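NS2 (Infectious salmon anemia virus, PDB 5WCO) probably forms the matrix layer of an orthomyxovirus, polymerizing with itself and associating with membrane. Local coordinates at residues S24-K29 with N127-E132; V58-V63 with D123-W128; L65-E70 with S116-M121. All coordinates share one frame; numbering follows the deposited sequence.

Contact 1: S24-K29 with N127-E132; sequences SQWIQK and NWLKEE
Trp26 meets Leu129 and Lys130 through the six-membered end of its indole, and most of the 157 Å² buried here is theirs. The tryptophan alone contributes 78 Å². Its CG stands anti to the backbone N (chi1 -174°), which carries the ring away from helix 23-30 and brings its end nearer to helix 115-131 than the direction of CB alone would suggest. CH2 lies 4.0 Å from CB of Leu129, and the ring atom CZ2 is likewise 4.0 Å from CB of Lys130. Both methylenes sit at the ring edge, close to the indole plane, so the indole abuts the helix side with its rim and is not laid flat upon it. The lysine chain crosses the indole at about a right angle; its first methylene makes the contact, and the amine takes no part. No hydrogen bond joins the segments: the evidence is for apolar packing between two helices, with Leu129 buried and the other two partly covered. Other groups use the same indole: His30 stacks with it, and Arg126, one turn before Lys130, makes a cation-pi interaction. Helix 55-66 adjoins both partners, Leu64 touching Trp26 and Val57 touching Leu129, so the N-terminal helix 23-30 is packed beside helices 55-66 and 115-131 together.

Contact 2: V58-V63 with D123-W128; sequences VYAMGV and DHIRNW
Ala60 faces both Ile125 and Trp128, whose branch and ring reach its methyl group from different positions on helix 115-131. In Ile125 the two branches divide the work. CG2 reaches CB of Ala60 at 3.7 Å and also lies against the carbonyl O of the same alanine. CG1, anti to the carbonyl carbon (chi1 -58°), heads for the next helical turn, where it comes within 4.0 Å of CG1 of Val63. The valine and isoleucine side chains cross at about a right angle. Trp128 has its CG anti to the backbone N (chi1 -178°), which places the indole beside Ala60; its CZ3 is 3.8 Å from CB of Ala60. That methyl approaches the ring obliquely.

The geometry is that of an antiparallel helix pair in an all-helical fold. The axes of the short segments pass 9.7 Å apart with an angle of 143° between their directions, and the nearest CA atoms are those of Ala60 and Ile125, at 6.3 Å. An alanine at this point of nearest backbone approach leaves room for the branched and aromatic residues of the opposing helix. The contact contains no hydrogen bond and is buried, in keeping with packing that is mainly apolar. Helices 90-99 and 101-110, which lie between the two partners in the sequence, also adjoin it: Met97 touches Trp128, Leu105 touches Ile125, and Val108 touches Val63. Arg126, whose CB points away from helix 55-66, forms a salt bridge through NH1 with OE1 of Glu23.

Contact 3: L65-E70 with S116-M121; sequences LTLGGE and SMATLM
Leu67 packs on Ala118 and Met121 where helix 55-66 gives way to a Schellman motif, whose turn sets this leucine against the early part of helix 115-131. Leu65, in the last helical turn, faces other neighbours, among them Ile27 of helix 23-30. Thr66 opens a type I beta turn that runs to Gly69, and its side chain hydroxyl is hydrogen-bonded to the carbonyl O of Gly62. Leu67 follows as the residue that makes the contact: it has 64 Å² covered, and its CA is nearest that of Ala118, at 6.7 Å. Its chi1 of -62° places CG beside the backbone N, and the branching at CG gives two methyls that meet different residues. CD2 is 4.3 Å from CB of Ala118, while CD1 lies at the same distance, 4.3 Å, from CB of Met121 and at 3.9 Å from the carbonyl O of Ala118. The end of the methionine leads away from the leucine, so its base does the packing. Pro113 touches both Leu67 and Met121, and the carbonyl O of Leu67 accepts a hydrogen bond from NH2 of Arg122. Gly68 continues the turn, and Gly69 then leaves helical geometry with phi at 124°, its N bonded at 2.7 Å to the carbonyl O of Thr66. The wider bond of the motif is weak: N of Glu70 lies 3.4 Å from the carbonyl O of Leu65.

Helix 115-131 takes part in all three contacts, meeting its partners in the order contact 3, contact 2, contact 1 from its N-terminal end. Contacts 2 and 3 share helix 55-66 too and follow the two antiparallel helices from one end toward the other, with centres about 10 Å apart. Contact 1 adds helix 23-30; its centre is about 8 Å from that of contact 2, which it touches at several points, among them CD2 of Leu129 on CB of Ala60 (3.8 Å), and about 14 Å from that of contact 3. Along the chain, 65-70/116-121 closes the shortest loop and 24-29/127-132 the longest. Together they tie the chain's first helix to later ones within the N-terminal helical part of the matrix protein.

Contact 1: S24-K29 with N127-E132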
loop_
_atom_site.group_PDB
_atom_site.type_symbol
_atom_site.label_atom_id
_atom_site.label_comp_id
_atom_site.label_asym_id
_atom_site.label_seq_id
_atom_site.Cartn_x
_atom_site.Cartn_y
_atom_site.Cartn_z
ATOM N N SER A 24 -3.396 2.396 14.226
ATOM C CA SER A 24 -4.092 3.192 13.225
ATOM C C SER A 24 -3.182 4.167 12.478
ATOM O O SER A 24 -3.151 4.166 11.238
ATOM C CB SER A 24 -5.264 3.962 13.826
ATOM O OG SER A 24 -6.271 3.068 14.245
ATOM N N GLN A 25 -2.444 5.005 13.197
ATOM C CA GLN A 25 -1.587 5.915 12.453
ATOM C C GLN A 25 -0.525 5.115 11.734
ATOM O O GLN A 25 -0.167 5.453 10.613
ATOM C CB GLN A 25 -0.978 7.063 13.270
ATOM C CG GLN A 25 -0.092 8.037 12.397
ATOM C CD GLN A 25 -0.780 8.628 11.074
ATOM O OE1 GLN A 25 -2.016 8.716 10.959
ATOM N NE2 GLN A 25 0.056 9.045 10.098
ATOM N N TRP A 26 -0.058 4.025 12.332
ATOM C CA TRP A 26 0.993 3.264 11.673
ATOM C C TRP A 26 0.488 2.770 10.310
ATOM O O TRP A 26 1.130 2.969 9.269
ATOM C CB TRP A 26 1.500 2.088 12.531
ATOM C CG TRP A 26 2.677 1.451 11.833
ATOM C CD1 TRP A 26 3.994 1.778 11.988
ATOM C CD2 TRP A 26 2.634 0.435 10.809
ATOM N NE1 TRP A 26 4.773 1.016 11.146
ATOM C CE2 TRP A 26 3.967 0.185 10.412
ATOM C CE3 TRP A 26 1.602 -0.289 10.200
ATOM C CZ2 TRP A 26 4.294 -0.751 9.441
ATOM C CZ3 TRP A 26 1.915 -1.196 9.237
ATOM C CH2 TRP A 26 3.250 -1.434 8.860
ATOM N N ILE A 27 -0.676 2.131 10.362
ATOM C CA ILE A 27 -1.391 1.604 9.209
ATOM C C ILE A 27 -1.588 2.653 8.122
ATOM O O ILE A 27 -1.327 2.393 6.937
ATOM C CB ILE A 27 -2.766 1.027 9.640
ATOM C CG1 ILE A 27 -2.559 -0.193 10.567
ATOM C CG2 ILE A 27 -3.568 0.644 8.429
ATOM C CD1 ILE A 27 -3.837 -0.837 11.089
ATOM N N GLN A 28 -2.014 3.843 8.539
ATOM C CA GLN A 28 -2.322 4.921 7.610
ATOM C C GLN A 28 -1.072 5.539 6.972
ATOM O O GLN A 28 -1.071 5.899 5.779
ATOM C CB GLN A 28 -3.245 5.958 8.278
ATOM C CG GLN A 28 -4.663 5.408 8.525
ATOM C CD GLN A 28 -5.675 6.451 9.024
ATOM O OE1 GLN A 28 -5.458 7.120 10.044
ATOM N NE2 GLN A 28 -6.802 6.565 8.315
ATOM N N LYS A 29 -0.000 5.611 7.757
ATOM C CA LYS A 29 1.284 6.141 7.291
ATOM C C LYS A 29 1.931 5.188 6.290
ATOM O O LYS A 29 2.585 5.618 5.347
ATOM C CB LYS A 29 2.225 6.367 8.495
ATOM C CG LYS A 29 3.624 6.840 8.167
ATOM C CD LYS A 29 3.588 8.079 7.271
ATOM C CE LYS A 29 4.190 9.302 7.971
ATOM N NZ LYS A 29 5.680 9.280 8.041
ATOM N N ASN A 127 6.098 -5.877 9.944
ATOM C CA ASN A 127 7.114 -6.025 8.918
ATOM C C ASN A 127 6.543 -6.655 7.645
ATOM O O ASN A 127 6.898 -6.270 6.516
ATOM C CB ASN A 127 8.317 -6.799 9.471
ATOM C CG ASN A 127 8.996 -7.645 8.428
ATOM O OD1 ASN A 127 9.751 -7.133 7.582
ATOM N ND2 ASN A 127 8.737 -8.966 8.474
ATOM N N TRP A 128 5.626 -7.600 7.824
ATOM C CA TRP A 128 4.998 -8.259 6.689
ATOM C C TRP A 128 4.147 -7.263 5.895
ATOM O O TRP A 128 4.236 -7.185 4.663
ATOM C CB TRP A 128 4.141 -9.436 7.160
ATOM C CG TRP A 128 3.514 -10.175 6.031
ATOM C CD1 TRP A 128 4.073 -11.160 5.303
ATOM C CD2 TRP A 128 2.204 -9.965 5.498
ATOM N NE1 TRP A 128 3.203 -11.591 4.338
ATOM C CE2 TRP A 128 2.041 -10.873 4.434
ATOM C CE3 TRP A 128 1.156 -9.099 5.807
ATOM C CZ2 TRP A 128 0.868 -10.954 3.688
ATOM C CZ3 TRP A 128 -0.015 -9.164 5.059
ATOM C CH2 TRP A 128 -0.148 -10.090 4.014
ATOM N N LEU A 129 3.325 -6.505 6.624
ATOM C CA LEU A 129 2.511 -5.448 6.033
ATOM C C LEU A 129 3.367 -4.456 5.239
ATOM O O LEU A 129 3.038 -4.110 4.106
ATOM C CB LEU A 129 1.701 -4.728 7.122
ATOM C CG LEU A 129 0.444 -5.493 7.538
ATOM C CD1 LEU A 129 -0.250 -4.847 8.729
ATOM C CD2 LEU A 129 -0.525 -5.653 6.353
ATOM N N LYS A 130 4.483 -4.038 5.833
ATOM C CA LYS A 130 5.325 -2.980 5.276
ATOM C C LYS A 130 6.155 -3.400 4.063
ATOM O O LYS A 130 6.457 -2.569 3.210
ATOM C CB LYS A 130 6.254 -2.421 6.353
ATOM C CG LYS A 130 6.978 -1.158 5.952
ATOM C CD LYS A 130 8.363 -1.111 6.548
ATOM C CE LYS A 130 8.892 0.306 6.606
ATOM N NZ LYS A 130 8.279 1.060 7.740
ATOM N N GLU A 131 6.520 -4.677 3.961
ATOM C CA GLU A 131 7.491 -5.056 2.930
ATOM C C GLU A 131 7.222 -6.310 2.089
ATOM O O GLU A 131 8.090 -6.731 1.334
ATOM C CB GLU A 131 8.920 -5.056 3.518
ATOM C CG GLU A 131 9.627 -3.687 3.333
ATOM C CD GLU A 131 10.705 -3.383 4.369
ATOM O OE1 GLU A 131 11.400 -4.324 4.812
ATOM O OE2 GLU A 131 10.861 -2.189 4.726
ATOM N N GLU A 132 6.024 -6.881 2.188
ATOM C CA GLU A 132 5.705 -8.129 1.486
ATOM C C GLU A 132 4.229 -8.281 1.106
ATOM O O GLU A 132 3.865 -9.202 0.373
ATOM C CB GLU A 132 6.154 -9.353 2.311
ATOM C CG GLU A 132 7.553 -9.909 1.962
ATOM C CD GLU A 132 7.567 -10.766 0.696
ATOM O OE1 GLU A 132 6.489 -10.937 0.072
ATOM O OE2 GLU A 132 8.655 -11.273 0.327
#

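Contact 2: V58-V63 with D123-W128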
loop_
_atom_site.group_PDB
_atom_site.type_symbol
_atom_site.label_atom_id
_atom_site.label_comp_id
_atom_site.label_asym_id
_atom_site.label_seq_id
_atom_site.Cartn_x
_atom_site.Cartn_y
_atom_site.Cartn_z
ATOM N N VAL A 58 -6.111 -7.554 5.190
ATOM C CA VAL A 58 -7.155 -7.053 6.083
ATOM C C VAL A 58 -7.093 -7.809 7.413
ATOM O O VAL A 58 -7.206 -7.222 8.492
ATOM C CB VAL A 58 -8.547 -7.176 5.429
ATOM C CG1 VAL A 58 -9.604 -6.505 6.270
ATOM C CG2 VAL A 58 -8.511 -6.578 4.032
ATOM N N TYR A 59 -6.870 -9.112 7.341
ATOM C CA TYR A 59 -6.715 -9.891 8.564
ATOM C C TYR A 59 -5.453 -9.490 9.353
ATOM O O TYR A 59 -5.495 -9.429 10.591
ATOM C CB TYR A 59 -6.769 -11.405 8.276
ATOM C CG TYR A 59 -8.172 -11.946 8.015
ATOM C CD1 TYR A 59 -8.773 -11.790 6.769
ATOM C CD2 TYR A 59 -8.899 -12.602 9.013
ATOM C CE1 TYR A 59 -10.052 -12.288 6.507
ATOM C CE2 TYR A 59 -10.190 -13.100 8.757
ATOM C CZ TYR A 59 -10.749 -12.939 7.498
ATOM O OH TYR A 59 -12.008 -13.412 7.214
ATOM N N ALA A 60 -4.351 -9.208 8.642
ATOM C CA ALA A 60 -3.101 -8.763 9.268
ATOM C C ALA A 60 -3.303 -7.453 10.015
ATOM O O ALA A 60 -2.832 -7.297 11.142
ATOM C CB ALA A 60 -2.000 -8.629 8.262
ATOM N N MET A 61 -4.034 -6.525 9.410
ATOM C CA MET A 61 -4.387 -5.286 10.101
ATOM C C MET A 61 -5.215 -5.581 11.341
ATOM O O MET A 61 -5.080 -4.903 12.352
ATOM C CB MET A 61 -5.156 -4.343 9.162
ATOM C CG MET A 61 -4.311 -3.744 8.028
ATOM S SD MET A 61 -5.225 -2.600 6.941
ATOM C CE MET A 61 -5.848 -3.767 5.719
ATOM N N GLY A 62 -6.084 -6.594 11.267
ATOM C CA GLY A 62 -6.865 -6.996 12.433
ATOM C C GLY A 62 -5.982 -7.432 13.607
ATOM O O GLY A 62 -6.163 -6.993 14.742
ATOM N N VAL A 63 -5.020 -8.297 13.317
ATOM C CA VAL A 63 -4.070 -8.797 14.300
ATOM C C VAL A 63 -3.218 -7.655 14.859
ATOM O O VAL A 63 -2.976 -7.554 16.065
ATOM C CB VAL A 63 -3.159 -9.857 13.644
ATOM C CG1 VAL A 63 -2.047 -10.289 14.584
ATOM C CG2 VAL A 63 -3.991 -11.049 13.155
ATOM N N ASP A 123 5.817 -7.402 15.566
ATOM C CA ASP A 123 6.880 -7.010 14.651
ATOM C C ASP A 123 6.876 -7.848 13.376
ATOM O O ASP A 123 7.213 -7.351 12.312
ATOM C CB ASP A 123 8.238 -7.083 15.347
ATOM C CG ASP A 123 8.304 -6.202 16.569
ATOM O OD1 ASP A 123 7.597 -5.160 16.594
ATOM O OD2 ASP A 123 9.067 -6.557 17.504
ATOM N N HIS A 124 6.488 -9.113 13.471
ATOM C CA HIS A 124 6.386 -9.914 12.253
ATOM C C HIS A 124 5.325 -9.372 11.294
ATOM O O HIS A 124 5.603 -9.140 10.113
ATOM C CB HIS A 124 6.075 -11.378 12.540
ATOM C CG HIS A 124 6.094 -12.224 11.308
ATOM N ND1 HIS A 124 7.261 -12.568 10.662
ATOM C CD2 HIS A 124 5.084 -12.755 10.577
ATOM C CE1 HIS A 124 6.978 -13.291 9.595
ATOM N NE2 HIS A 124 5.664 -13.421 9.522
ATOM N N ILE A 125 4.113 -9.184 11.819
ATOM C CA ILE A 125 2.967 -8.747 11.021
ATOM C C ILE A 125 3.202 -7.356 10.438
ATOM O O ILE A 125 2.963 -7.118 9.253
ATOM C CB ILE A 125 1.662 -8.732 11.850
ATOM C CG1 ILE A 125 1.375 -10.123 12.428
ATOM C CG2 ILE A 125 0.514 -8.202 11.003
ATOM C CD1 ILE A 125 1.139 -11.201 11.374
ATOM N N ARG A 126 3.685 -6.452 11.291
ATOM C CA ARG A 126 4.026 -5.085 10.888
ATOM C C ARG A 126 5.029 -5.113 9.751
ATOM O O ARG A 126 4.819 -4.493 8.704
ATOM C CB ARG A 126 4.575 -4.321 12.082
ATOM C CG ARG A 126 5.221 -2.996 11.746
ATOM C CD ARG A 126 4.801 -1.945 12.771
ATOM N NE ARG A 126 4.809 -2.477 14.129
ATOM C CZ ARG A 126 4.124 -1.955 15.135
ATOM N NH1 ARG A 126 3.365 -0.879 14.925
ATOM N NH2 ARG A 126 4.195 -2.518 16.339
ATOM N N ASN A 127 6.098 -5.877 9.944
ATOM C CA ASN A 127 7.114 -6.025 8.918
ATOM C C ASN A 127 6.543 -6.655 7.645
ATOM O O ASN A 127 6.898 -6.270 6.516
ATOM C CB ASN A 127 8.317 -6.799 9.471
ATOM C CG ASN A 127 8.996 -7.645 8.428
ATOM O OD1 ASN A 127 9.751 -7.133 7.582
ATOM N ND2 ASN A 127 8.737 -8.966 8.474
ATOM N N TRP A 128 5.626 -7.600 7.824
ATOM C CA TRP A 128 4.998 -8.259 6.689
ATOM C C TRP A 128 4.147 -7.263 5.895
ATOM O O TRP A 128 4.236 -7.185 4.663
ATOM C CB TRP A 128 4.141 -9.436 7.160
ATOM C CG TRP A 128 3.514 -10.175 6.031
ATOM C CD1 TRP A 128 4.073 -11.160 5.303
ATOM C CD2 TRP A 128 2.204 -9.965 5.498
ATOM N NE1 TRP A 128 3.203 -11.591 4.338
ATOM C CE2 TRP A 128 2.041 -10.873 4.434
ATOM C CE3 TRP A 128 1.156 -9.099 5.807
ATOM C CZ2 TRP A 128 0.868 -10.954 3.688
ATOM C CZ3 TRP A 128 -0.015 -9.164 5.059
ATOM C CH2 TRP A 128 -0.148 -10.090 4.014
#

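Contact 3: L65-E70 with S116-M121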
loop_
_atom_site.group_PDB
_atom_site.type_symbol
_atom_site.label_atom_id
_atom_site.label_comp_id
_atom_site.label_asym_id
_atom_site.label_seq_id
_atom_site.Cartn_x
_atom_site.Cartn_y
_atom_site.Cartn_z
ATOM N N LEU A 65 -3.982 -4.565 15.032
ATOM C CA LEU A 65 -4.849 -3.769 15.901
ATOM C C LEU A 65 -5.106 -4.411 17.276
ATOM O O LEU A 65 -4.848 -3.782 18.308
ATOM C CB LEU A 65 -6.155 -3.478 15.200
ATOM C CG LEU A 65 -6.005 -2.430 14.098
ATOM C CD1 LEU A 65 -7.253 -2.406 13.218
ATOM C CD2 LEU A 65 -5.725 -1.055 14.696
ATOM N N THR A 66 -5.611 -5.651 17.287
ATOM C CA THR A 66 -5.776 -6.425 18.529
ATOM C C THR A 66 -4.529 -6.373 19.433
ATOM O O THR A 66 -4.583 -5.874 20.558
ATOM C CB THR A 66 -6.112 -7.904 18.243
ATOM O OG1 THR A 66 -7.221 -7.985 17.344
ATOM C CG2 THR A 66 -6.442 -8.649 19.539
ATOM N N LEU A 67 -3.403 -6.873 18.929
ATOM C CA LEU A 67 -2.146 -6.832 19.668
ATOM C C LEU A 67 -1.781 -5.432 20.167
ATOM O O LEU A 67 -0.906 -5.297 21.020
ATOM C CB LEU A 67 -1.003 -7.371 18.806
ATOM C CG LEU A 67 -1.105 -8.829 18.365
ATOM C CD1 LEU A 67 0.041 -9.184 17.428
ATOM C CD2 LEU A 67 -1.138 -9.745 19.570
ATOM N N GLY A 68 -2.424 -4.395 19.622
ATOM C CA GLY A 68 -2.211 -3.037 20.088
ATOM C C GLY A 68 -3.184 -2.561 21.161
ATOM O O GLY A 68 -3.040 -1.450 21.689
ATOM N N GLY A 69 -4.182 -3.375 21.492
ATOM C CA GLY A 69 -5.104 -2.993 22.538
ATOM C C GLY A 69 -6.577 -2.950 22.183
ATOM O O GLY A 69 -7.393 -2.513 23.001
ATOM N N GLU A 70 -6.936 -3.392 20.981
ATOM C CA GLU A 70 -8.342 -3.491 20.610
ATOM C C GLU A 70 -8.853 -4.903 20.867
ATOM O O GLU A 70 -8.155 -5.878 20.563
ATOM C CB GLU A 70 -8.550 -3.106 19.148
ATOM C CG GLU A 70 -8.674 -1.630 18.957
ATOM C CD GLU A 70 -9.931 -1.073 19.594
ATOM O OE1 GLU A 70 -10.949 -1.810 19.647
ATOM O OE2 GLU A 70 -9.901 0.102 20.034
ATOM N N SER A 116 6.276 -11.498 25.441
ATOM C CA SER A 116 7.298 -11.393 24.414
ATOM C C SER A 116 6.861 -11.985 23.056
ATOM O O SER A 116 7.325 -11.550 21.990
ATOM C CB SER A 116 8.574 -12.068 24.894
ATOM O OG SER A 116 8.352 -13.451 25.086
ATOM N N MET A 117 5.989 -12.989 23.103
ATOM C CA MET A 117 5.560 -13.647 21.888
ATOM C C MET A 117 4.657 -12.694 21.107
ATOM O O MET A 117 4.750 -12.600 19.883
ATOM C CB MET A 117 4.816 -14.939 22.200
ATOM C CG MET A 117 4.711 -15.858 20.998
ATOM S SD MET A 117 6.324 -16.294 20.272
ATOM C CE MET A 117 6.641 -17.877 21.082
ATOM N N ALA A 118 3.806 -11.982 21.841
ATOM C CA ALA A 118 2.944 -10.958 21.273
ATOM C C ALA A 118 3.771 -9.906 20.541
ATOM O O ALA A 118 3.431 -9.508 19.421
ATOM C CB ALA A 118 2.092 -10.311 22.356
ATOM N N THR A 119 4.863 -9.485 21.171
ATOM C CA THR A 119 5.823 -8.549 20.575
ATOM C C THR A 119 6.469 -9.075 19.273
ATOM O O THR A 119 6.640 -8.329 18.317
ATOM C CB THR A 119 6.927 -8.174 21.605
ATOM O OG1 THR A 119 6.374 -7.323 22.618
ATOM C CG2 THR A 119 8.113 -7.464 20.939
ATOM N N LEU A 120 6.823 -10.357 19.245
ATOM C CA LEU A 120 7.484 -10.968 18.087
ATOM C C LEU A 120 6.508 -11.109 16.922
ATOM O O LEU A 120 6.880 -10.981 15.742
ATOM C CB LEU A 120 8.063 -12.352 18.462
ATOM C CG LEU A 120 9.337 -12.348 19.322
ATOM C CD1 LEU A 120 9.619 -13.728 19.872
ATOM C CD2 LEU A 120 10.544 -11.850 18.531
ATOM N N MET A 121 5.261 -11.398 17.275
ATOM C CA MET A 121 4.210 -11.578 16.307
ATOM C C MET A 121 3.856 -10.212 15.757
ATOM O O MET A 121 3.660 -10.058 14.560
ATOM C CB MET A 121 2.994 -12.262 16.934
ATOM C CG MET A 121 3.180 -13.758 17.176
ATOM S SD MET A 121 1.581 -14.521 17.525
ATOM C CE MET A 121 2.066 -16.204 17.893
#